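Local coordinates for protein MlnE (Bacillus amyloliquefaciens subsp. plantarum, PDB 5D2E) that binds NADP as the N-terminal B-type ketoreductase of a macrolactin polyketide assembly line, probably reducing beta-keto intermediates of the growing chain, at residues H36-F47 against P247-V258. Residues are numbered along the deposited sequence; the frame is centred on the assembly and turned at random.
Sequences HLYEMVWDRHEF and PRHYYKRQLQRV
Strands 36-46 and 249-257 run antiparallel as a long, twisted pair joined by ten backbone hydrogen bonds. Glu39–Gln256, Val41–Gln254, Asp43–Lys252 and His45–Tyr250 are hydrogen-bonded pairs, each bonded both ways; Asp43 N to Lys252 O is the shortest of these ten at 2.7 Å. The bonding carries on just past the strand ends, through Val258 N to Leu37 O and Phe47 N to Arg248 O.

Aromatic and cationic groups line one face. The Arg253 chain runs along the Trp42 indole, and Arg253 CB makes a CH-pi contact over one face, 3.6 Å from the centroid of the Trp42 six-membered ring. Tyr251 turns its edge to the face of the same indole in an offset edge-to-face pair, planes at 77°. In Arg44 the turn about CG-CD (chi3 -80°) folds the end over and puts NH2 over one face of the His249 ring, toward its rim, with Arg44 NH2 3.6 Å from His249 CG. Met40 SD reaches Arg253 CD at 3.6 Å and Leu255 CD2 at 3.8 Å; the far end of Arg253 is held by a salt bridge to Glu192.

On the opposite face, with Tyr250 CG between the backbone N and carbonyl carbon (chi1 67°), the phenol ring faces His45, whose CB sits over it in a CH-pi contact, 3.4 Å from Tyr250 CZ, while the imidazole slides past nearly parallel. His45 NE2 gives a 2.6 Å hydrogen bond to Asp43 OD2, which lies near the imidazole plane and is met on its anti side; this bond should restrain both groups. Farther along, Val41 CG2 packs on the Gln256 side chain.

The pair bridges the structural and catalytic halves of the ketoreductase: strand 249-257 pairs with strand 242-245, strand 35-46 with strand 494-499. Phe231 meets Phe47 and Tyr250 at one end, and helix 502-509 covers Tyr38 at the other.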
loop_
_atom_site.group_PDB
_atom_site.type_symbol
_atom_site.label_atom_id
_atom_site.label_comp_id
_atom_site.label_asym_id
_atom_site.label_seq_id
_atom_site.Cartn_x
_atom_site.Cartn_y
_atom_site.Cartn_z
ATOM N N HIS A 36 -11.555 -4.166 16.601
ATOM C CA HIS A 36 -11.788 -2.727 16.508
ATOM C C HIS A 36 -11.478 -2.237 15.046
ATOM O O HIS A 36 -10.539 -2.739 14.400
ATOM C CB HIS A 36 -10.876 -2.032 17.530
ATOM C CG HIS A 36 -10.707 -2.780 18.822
ATOM N ND1 HIS A 36 -11.595 -2.655 19.878
ATOM C CD2 HIS A 36 -9.751 -3.656 19.234
ATOM C CE1 HIS A 36 -11.207 -3.447 20.867
ATOM N NE2 HIS A 36 -10.085 -4.055 20.512
ATOM N N LEU A 37 -12.298 -1.310 14.538
ATOM C CA LEU A 37 -12.054 -0.677 13.253
ATOM C C LEU A 37 -11.416 0.699 13.451
ATOM O O LEU A 37 -11.738 1.419 14.402
ATOM C CB LEU A 37 -13.321 -0.532 12.490
ATOM C CG LEU A 37 -14.246 -1.707 12.255
ATOM C CD1 LEU A 37 -15.232 -1.257 11.186
ATOM C CD2 LEU A 37 -13.545 -2.933 11.774
ATOM N N TYR A 38 -10.460 1.012 12.577
ATOM C CA TYR A 38 -9.681 2.215 12.611
ATOM C C TYR A 38 -9.690 2.906 11.208
ATOM O O TYR A 38 -9.814 2.271 10.181
ATOM C CB TYR A 38 -8.221 1.894 12.998
ATOM C CG TYR A 38 -8.118 1.299 14.362
ATOM C CD1 TYR A 38 -8.426 -0.039 14.569
ATOM C CD2 TYR A 38 -7.759 2.044 15.423
ATOM C CE1 TYR A 38 -8.367 -0.593 15.818
ATOM C CE2 TYR A 38 -7.690 1.510 16.694
ATOM C CZ TYR A 38 -7.990 0.190 16.885
ATOM O OH TYR A 38 -7.936 -0.349 18.145
ATOM N N GLU A 39 -9.573 4.228 11.227
ATOM C CA GLU A 39 -9.484 5.030 10.028
ATOM C C GLU A 39 -8.397 6.070 10.210
ATOM O O GLU A 39 -8.042 6.472 11.341
ATOM C CB GLU A 39 -10.841 5.687 9.659
ATOM C CG GLU A 39 -11.311 6.690 10.682
ATOM C CD GLU A 39 -12.793 7.052 10.586
ATOM O OE1 GLU A 39 -13.396 6.866 9.524
ATOM O OE2 GLU A 39 -13.367 7.457 11.646
ATOM N N MET A 40 -7.891 6.559 9.066
ATOM C CA MET A 40 -6.891 7.602 9.097
ATOM C C MET A 40 -7.515 8.917 9.508
ATOM O O MET A 40 -8.566 9.303 9.000
ATOM C CB MET A 40 -6.241 7.735 7.735
ATOM C CG MET A 40 -5.387 6.539 7.383
ATOM S SD MET A 40 -3.989 6.471 8.486
ATOM C CE MET A 40 -3.181 5.025 7.737
ATOM N N VAL A 41 -6.890 9.600 10.445
ATOM C CA VAL A 41 -7.335 10.915 10.847
ATOM C C VAL A 41 -6.156 11.844 10.615
ATOM O O VAL A 41 -5.048 11.586 11.083
ATOM C CB VAL A 41 -7.712 10.949 12.362
ATOM C CG1 VAL A 41 -8.128 12.351 12.798
ATOM C CG2 VAL A 41 -8.809 9.942 12.692
ATOM N N TRP A 42 -6.435 12.996 10.022
ATOM C CA TRP A 42 -5.391 13.966 9.696
ATOM C C TRP A 42 -5.261 15.132 10.658
ATOM O O TRP A 42 -6.253 15.574 11.204
ATOM C CB TRP A 42 -5.706 14.558 8.345
ATOM C CG TRP A 42 -5.720 13.596 7.288
ATOM C CD1 TRP A 42 -6.777 12.811 6.899
ATOM C CD2 TRP A 42 -4.626 13.252 6.453
ATOM N NE1 TRP A 42 -6.385 11.989 5.888
ATOM C CE2 TRP A 42 -5.063 12.232 5.599
ATOM C CE3 TRP A 42 -3.299 13.667 6.381
ATOM C CZ2 TRP A 42 -4.252 11.675 4.649
ATOM C CZ3 TRP A 42 -2.499 13.118 5.396
ATOM C CH2 TRP A 42 -2.980 12.144 4.544
ATOM N N ASP A 43 -4.052 15.625 10.876
ATOM C CA ASP A 43 -3.885 16.923 11.573
ATOM C C ASP A 43 -3.197 17.878 10.635
ATOM O O ASP A 43 -2.202 17.539 9.992
ATOM C CB ASP A 43 -3.185 16.871 12.955
ATOM C CG ASP A 43 -1.907 16.107 12.952
ATOM O OD1 ASP A 43 -1.951 14.855 12.808
ATOM O OD2 ASP A 43 -0.831 16.739 13.154
ATOM N N ARG A 44 -3.732 19.079 10.614
ATOM C CA ARG A 44 -3.362 20.107 9.665
ATOM C C ARG A 44 -2.614 21.230 10.382
ATOM O O ARG A 44 -2.987 21.609 11.465
ATOM C CB ARG A 44 -4.612 20.630 8.961
ATOM C CG ARG A 44 -4.442 22.016 8.380
ATOM C CD ARG A 44 -5.723 22.675 7.833
ATOM N NE ARG A 44 -5.810 22.058 6.606
ATOM C CZ ARG A 44 -5.618 22.522 5.388
ATOM N NH1 ARG A 44 -5.628 21.534 4.431
ATOM N NH2 ARG A 44 -5.571 23.807 5.088
ATOM N N HIS A 45 -1.619 21.804 9.704
ATOM C CA HIS A 45 -0.734 22.819 10.223
ATOM C C HIS A 45 -0.380 23.827 9.156
ATOM O O HIS A 45 -0.309 23.522 7.961
ATOM C CB HIS A 45 0.576 22.214 10.681
ATOM C CG HIS A 45 0.407 21.076 11.593
ATOM N ND1 HIS A 45 0.331 21.233 12.957
ATOM C CD2 HIS A 45 0.185 19.767 11.350
ATOM C CE1 HIS A 45 0.103 20.068 13.522
ATOM N NE2 HIS A 45 0.029 19.159 12.570
ATOM N N GLU A 46 -0.044 25.016 9.619
ATOM C CA GLU A 46 0.508 26.059 8.774
ATOM C C GLU A 46 1.987 25.802 8.626
ATOM O O GLU A 46 2.657 25.449 9.555
ATOM C CB GLU A 46 0.307 27.452 9.356
ATOM C CG GLU A 46 -1.146 27.855 9.524
ATOM C CD GLU A 46 -1.337 29.388 9.637
ATOM O OE1 GLU A 46 -0.385 30.098 10.075
ATOM O OE2 GLU A 46 -2.436 29.871 9.259
ATOM N N PHE A 47 2.486 26.002 7.418
ATOM C CA PHE A 47 3.871 25.764 7.127
ATOM C C PHE A 47 4.646 27.032 7.411
ATOM O O PHE A 47 4.353 28.047 6.812
ATOM C CB PHE A 47 4.073 25.392 5.669
ATOM C CG PHE A 47 5.518 25.075 5.370
ATOM C CD1 PHE A 47 6.048 23.876 5.775
ATOM C CD2 PHE A 47 6.353 26.035 4.823
ATOM C CE1 PHE A 47 7.381 23.589 5.570
ATOM C CE2 PHE A 47 7.710 25.747 4.589
ATOM C CZ PHE A 47 8.227 24.519 4.979
ATOM N N PRO A 247 2.034 24.221 -0.429
ATOM C CA PRO A 247 2.951 25.342 -0.191
ATOM C C PRO A 247 2.730 26.139 1.088
ATOM O O PRO A 247 3.702 26.534 1.722
ATOM C CB PRO A 247 2.762 26.184 -1.440
ATOM C CG PRO A 247 2.353 25.171 -2.484
ATOM C CD PRO A 247 1.383 24.305 -1.745
ATOM N N ARG A 248 1.493 26.246 1.566
ATOM C CA ARG A 248 1.212 27.024 2.816
ATOM C C ARG A 248 0.763 26.232 4.075
ATOM O O ARG A 248 0.645 26.766 5.154
ATOM C CB ARG A 248 0.171 28.101 2.476
ATOM C CG ARG A 248 0.721 29.136 1.505
ATOM C CD ARG A 248 -0.172 30.374 1.423
ATOM N NE ARG A 248 0.680 31.395 0.837
ATOM C CZ ARG A 248 1.275 32.408 1.485
ATOM N NH1 ARG A 248 1.064 32.666 2.772
ATOM N NH2 ARG A 248 2.055 33.211 0.792
ATOM N N HIS A 249 0.513 24.948 3.898
ATOM C CA HIS A 249 -0.056 24.073 4.927
ATOM C C HIS A 249 0.514 22.665 4.753
ATOM O O HIS A 249 0.884 22.290 3.669
ATOM C CB HIS A 249 -1.554 23.977 4.781
ATOM C CG HIS A 249 -2.272 25.273 4.994
ATOM N ND1 HIS A 249 -2.578 26.135 3.958
ATOM C CD2 HIS A 249 -2.683 25.880 6.134
ATOM C CE1 HIS A 249 -3.191 27.200 4.461
ATOM N NE2 HIS A 249 -3.271 27.057 5.773
ATOM N N TYR A 250 0.567 21.902 5.838
ATOM C CA TYR A 250 0.919 20.524 5.748
ATOM C C TYR A 250 0.038 19.695 6.669
ATOM O O TYR A 250 -0.573 20.205 7.630
ATOM C CB TYR A 250 2.401 20.296 6.008
ATOM C CG TYR A 250 2.896 20.584 7.423
ATOM C CD1 TYR A 250 3.325 21.854 7.778
ATOM C CD2 TYR A 250 2.882 19.591 8.393
ATOM C CE1 TYR A 250 3.769 22.112 9.064
ATOM C CE2 TYR A 250 3.303 19.839 9.688
ATOM C CZ TYR A 250 3.756 21.113 10.000
ATOM O OH TYR A 250 4.189 21.369 11.263
ATOM N N TYR A 251 -0.027 18.412 6.374
ATOM C CA TYR A 251 -0.836 17.529 7.190
ATOM C C TYR A 251 -0.234 16.133 7.357
ATOM O O TYR A 251 0.490 15.606 6.473
ATOM C CB TYR A 251 -2.314 17.536 6.746
ATOM C CG TYR A 251 -2.566 17.783 5.304
ATOM C CD1 TYR A 251 -2.596 19.062 4.762
ATOM C CD2 TYR A 251 -2.792 16.703 4.440
ATOM C CE1 TYR A 251 -2.776 19.275 3.382
ATOM C CE2 TYR A 251 -2.995 16.882 3.028
ATOM C CZ TYR A 251 -2.980 18.170 2.494
ATOM O OH TYR A 251 -3.180 18.257 1.108
ATOM N N LYS A 252 -0.495 15.589 8.543
ATOM C CA LYS A 252 -0.062 14.298 8.929
ATOM C C LYS A 252 -1.264 13.456 9.349
ATOM O O LYS A 252 -2.305 13.988 9.710
ATOM C CB LYS A 252 0.835 14.452 10.145
ATOM C CG LYS A 252 2.208 15.019 9.864
ATOM C CD LYS A 252 3.105 14.664 11.039
ATOM C CE LYS A 252 4.563 14.788 10.693
ATOM N NZ LYS A 252 4.807 16.207 10.324
ATOM N N ARG A 253 -1.078 12.148 9.335
ATOM C CA ARG A 253 -2.178 11.247 9.558
ATOM C C ARG A 253 -1.813 10.125 10.529
ATOM O O ARG A 253 -0.662 9.679 10.562
ATOM C CB ARG A 253 -2.703 10.639 8.276
ATOM C CG ARG A 253 -1.765 9.627 7.676
ATOM C CD ARG A 253 -2.318 8.938 6.461
ATOM N NE ARG A 253 -1.244 8.467 5.597
ATOM C CZ ARG A 253 -1.382 8.219 4.298
ATOM N NH1 ARG A 253 -2.567 8.347 3.690
ATOM N NH2 ARG A 253 -0.325 7.862 3.593
ATOM N N GLN A 254 -2.827 9.636 11.241
ATOM C CA GLN A 254 -2.646 8.435 12.067
ATOM C C GLN A 254 -3.950 7.707 12.220
ATOM O O GLN A 254 -5.004 8.305 12.072
ATOM C CB GLN A 254 -2.057 8.801 13.429
ATOM C CG GLN A 254 -3.054 9.372 14.412
ATOM C CD GLN A 254 -2.395 9.791 15.692
ATOM O OE1 GLN A 254 -2.505 10.945 16.102
ATOM N NE2 GLN A 254 -1.664 8.867 16.311
ATOM N N LEU A 255 -3.875 6.402 12.486
ATOM C CA LEU A 255 -5.049 5.574 12.671
ATOM C C LEU A 255 -5.667 5.882 13.998
ATOM O O LEU A 255 -4.978 6.027 14.952
ATOM C CB LEU A 255 -4.682 4.102 12.652
ATOM C CG LEU A 255 -4.469 3.520 11.251
ATOM C CD1 LEU A 255 -4.044 2.056 11.454
ATOM C CD2 LEU A 255 -5.697 3.597 10.359
ATOM N N GLN A 256 -6.982 6.005 14.033
ATOM C CA GLN A 256 -7.702 6.193 15.278
ATOM C C GLN A 256 -8.954 5.392 15.175
ATOM O O GLN A 256 -9.482 5.167 14.049
ATOM C CB GLN A 256 -8.017 7.654 15.492
ATOM C CG GLN A 256 -6.779 8.445 15.927
ATOM C CD GLN A 256 -7.087 9.893 16.211
ATOM O OE1 GLN A 256 -8.172 10.231 16.686
ATOM N NE2 GLN A 256 -6.143 10.770 15.908
ATOM N N ARG A 257 -9.481 4.967 16.333
ATOM C CA ARG A 257 -10.686 4.184 16.311
ATOM C C ARG A 257 -11.812 4.918 15.595
ATOM O O ARG A 257 -11.990 6.100 15.791
ATOM C CB ARG A 257 -11.098 3.792 17.739
ATOM C CG ARG A 257 -11.728 2.388 17.777
ATOM C CD ARG A 257 -11.572 1.632 19.104
ATOM N NE ARG A 257 -11.493 2.578 20.208
ATOM C CZ ARG A 257 -10.451 2.741 21.022
ATOM N NH1 ARG A 257 -9.364 1.964 20.949
ATOM N NH2 ARG A 257 -10.520 3.681 21.954
ATOM N N VAL A 258 -12.604 4.229 14.820
ATOM C CA VAL A 258 -13.796 4.855 14.232
ATOM C C VAL A 258 -14.838 5.281 15.298
ATOM O O VAL A 258 -14.879 4.717 16.401
ATOM C CB VAL A 258 -14.526 3.969 13.204
ATOM C CG1 VAL A 258 -13.597 3.585 12.061
ATOM C CG2 VAL A 258 -15.176 2.719 13.828
#